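Local structure of macro domain-containing protein (Thermosipho africanus, 7OMU) at residues 82-87 against 168-173. The protein joins a DarT-family domain and a macro domain in a single chain, with adenosine-5-diphosphoribose bound in the macro-domain part. The protein carries 1 engineered substitution. Sequence-based numbering, arbitrary orientation.
Sequences FANLYF and MAACLV. Engineered in segment 168-173: A170 (natural residue Glu).
A83 and V173 form a hydrogen-bonded antiparallel pair: A83 N donates to V173 O at 2.8 Å, and V173 N returns a bond to A83 O. L85 and C171 repeat the pattern, C171 N reaching L85 O at 2.8 Å. Past the last pair, F87 N adds a weak bond to A169 O. The N-to-C directions of the short segments 82-86 and 170-173 make an angle of 154°, close to antiparallel.

N84 and L172, between these pairs, and Y86 and A170, beyond L85-C171, are non-hydrogen-bonded pairs with all four side chains on one face of the sheet. A170 is an engineered substitution for Glu; its CB sits near L85 O and N84 ND2. With CG anti to the backbone N (chi1 -164°), the N84 amide is turned so that ND2 stands 3.1 Å above the Y86 ring of its own strand, over the ring centre, while OD1 comes 3.5 Å from L172 CD2. The same ring receives M168 O at its edge, in plane, while its CE1 runs beside M168 CB.

On the other face, L85 CB lies 3.4 Å from C171 O, CG stays near that oxygen, and CD1 ends against V173 CG2 at 3.6 Å. F82 points toward the partner strand and crosses L172 at about a right angle, their CB atoms 3.8 Å apart; L123 touches both side chains. The F87 ring lies along the backbone, its CD2 meeting A169 O edge-on and its CE2 passing near A170 C.

Strand 170-174 continues the sheet to strand 123-125, where A170 N bonds to T125 OG1. Y86 shares a backbone hydrogen bond with Y27 of strand 25-31. The arrangement is an antiparallel pair of neighbouring strands, 82-86 being outermost in its own four-stranded sheet in the DarT-family part of the chain.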
loop_
_atom_site.group_PDB
_atom_site.type_symbol
_atom_site.label_atom_id
_atom_site.label_comp_id
_atom_site.label_asym_id
_atom_site.label_seq_id
_atom_site.Cartn_x
_atom_site.Cartn_y
_atom_site.Cartn_z
ATOM N N PHE A 82 4.311 -26.430 -5.216
ATOM C CA PHE A 82 4.485 -25.328 -6.198
ATOM C C PHE A 82 5.183 -24.129 -5.547
ATOM O O PHE A 82 5.234 -24.046 -4.302
ATOM C CB PHE A 82 3.129 -24.902 -6.767
ATOM C CG PHE A 82 2.419 -25.972 -7.556
ATOM C CD1 PHE A 82 1.659 -26.933 -6.916
ATOM C CD2 PHE A 82 2.517 -26.023 -8.937
ATOM C CE1 PHE A 82 1.018 -27.924 -7.639
ATOM C CE2 PHE A 82 1.871 -27.014 -9.659
ATOM C CZ PHE A 82 1.120 -27.961 -9.010
ATOM N N ALA A 83 5.702 -23.230 -6.387
ATOM C CA ALA A 83 6.331 -21.944 -6.011
ATOM C C ALA A 83 5.366 -20.814 -6.370
ATOM O O ALA A 83 4.944 -20.749 -7.539
ATOM C CB ALA A 83 7.651 -21.787 -6.724
ATOM N N ASN A 84 5.042 -19.956 -5.400
ATOM C CA ASN A 84 3.962 -18.938 -5.506
ATOM C C ASN A 84 4.542 -17.642 -6.081
ATOM O O ASN A 84 5.213 -16.905 -5.329
ATOM C CB ASN A 84 3.291 -18.725 -4.146
ATOM C CG ASN A 84 1.964 -18.005 -4.232
ATOM O OD1 ASN A 84 0.912 -18.631 -4.178
ATOM N ND2 ASN A 84 2.005 -16.690 -4.347
ATOM N N LEU A 85 4.297 -17.387 -7.370
ATOM C CA LEU A 85 4.705 -16.146 -8.082
ATOM C C LEU A 85 3.488 -15.227 -8.216
ATOM O O LEU A 85 2.617 -15.528 -9.048
ATOM C CB LEU A 85 5.264 -16.521 -9.459
ATOM C CG LEU A 85 6.398 -17.544 -9.455
ATOM C CD1 LEU A 85 6.942 -17.757 -10.856
ATOM C CD2 LEU A 85 7.513 -17.117 -8.516
ATOM N N TYR A 86 3.426 -14.157 -7.421
ATOM C CA TYR A 86 2.303 -13.182 -7.403
ATOM C C TYR A 86 2.341 -12.316 -8.667
ATOM O O TYR A 86 3.442 -11.998 -9.139
ATOM C CB TYR A 86 2.382 -12.268 -6.177
ATOM C CG TYR A 86 2.197 -12.935 -4.838
ATOM C CD1 TYR A 86 0.953 -13.384 -4.427
ATOM C CD2 TYR A 86 3.258 -13.080 -3.962
ATOM C CE1 TYR A 86 0.769 -13.977 -3.188
ATOM C CE2 TYR A 86 3.093 -13.672 -2.722
ATOM C CZ TYR A 86 1.845 -14.121 -2.331
ATOM O OH TYR A 86 1.692 -14.709 -1.107
ATOM N N PHE A 87 1.171 -11.924 -9.176
ATOM C CA PHE A 87 1.022 -10.893 -10.236
ATOM C C PHE A 87 1.196 -9.510 -9.610
ATOM O O PHE A 87 1.679 -8.586 -10.299
ATOM C CB PHE A 87 -0.347 -10.991 -10.910
ATOM C CG PHE A 87 -0.549 -12.263 -11.684
ATOM C CD1 PHE A 87 -0.022 -12.399 -12.956
ATOM C CD2 PHE A 87 -1.243 -13.324 -11.133
ATOM C CE1 PHE A 87 -0.189 -13.575 -13.664
ATOM C CE2 PHE A 87 -1.409 -14.501 -11.844
ATOM C CZ PHE A 87 -0.890 -14.621 -13.110
ATOM N N MET A 168 -3.944 -11.277 -4.457
ATOM C CA MET A 168 -2.891 -12.305 -4.255
ATOM C C MET A 168 -3.072 -13.444 -5.261
ATOM O O MET A 168 -2.563 -14.548 -4.998
ATOM C CB MET A 168 -2.947 -12.842 -2.824
ATOM C CG MET A 168 -2.567 -11.793 -1.820
ATOM S SD MET A 168 -2.405 -12.460 -0.168
ATOM C CE MET A 168 -4.111 -12.365 0.380
ATOM N N ALA A 169 -3.759 -13.187 -6.377
ATOM C CA ALA A 169 -3.735 -14.054 -7.575
ATOM C C ALA A 169 -2.270 -14.300 -7.927
ATOM O O ALA A 169 -1.445 -13.365 -7.743
ATOM C CB ALA A 169 -4.480 -13.426 -8.729
ATOM N N ALA A 170 -1.962 -15.512 -8.391
ATOM C CA ALA A 170 -0.579 -16.008 -8.556
ATOM C C ALA A 170 -0.510 -17.050 -9.672
ATOM O O ALA A 170 -1.548 -17.652 -10.018
ATOM C CB ALA A 170 -0.087 -16.586 -7.251
ATOM N N CYS A 171 0.698 -17.226 -10.203
ATOM C CA CYS A 171 1.103 -18.314 -11.123
ATOM C C CYS A 171 1.886 -19.348 -10.314
ATOM O O CYS A 171 2.954 -18.987 -9.794
ATOM C CB CYS A 171 1.951 -17.750 -12.252
ATOM S SG CYS A 171 2.800 -19.023 -13.215
ATOM N N LEU A 172 1.354 -20.567 -10.186
ATOM C CA LEU A 172 1.976 -21.674 -9.408
ATOM C C LEU A 172 2.840 -22.529 -10.343
ATOM O O LEU A 172 2.280 -23.183 -11.242
ATOM C CB LEU A 172 0.881 -22.512 -8.747
ATOM C CG LEU A 172 -0.098 -21.741 -7.865
ATOM C CD1 LEU A 172 -1.181 -22.667 -7.344
ATOM C CD2 LEU A 172 0.616 -21.057 -6.713
ATOM N N VAL A 173 4.161 -22.497 -10.143
ATOM C CA VAL A 173 5.170 -23.261 -10.934
ATOM C C VAL A 173 5.616 -24.438 -10.076
ATOM O O VAL A 173 6.036 -24.241 -8.936
ATOM C CB VAL A 173 6.364 -22.376 -11.338
ATOM C CG1 VAL A 173 7.235 -23.052 -12.376
ATOM C CG2 VAL A 173 5.922 -21.015 -11.841
#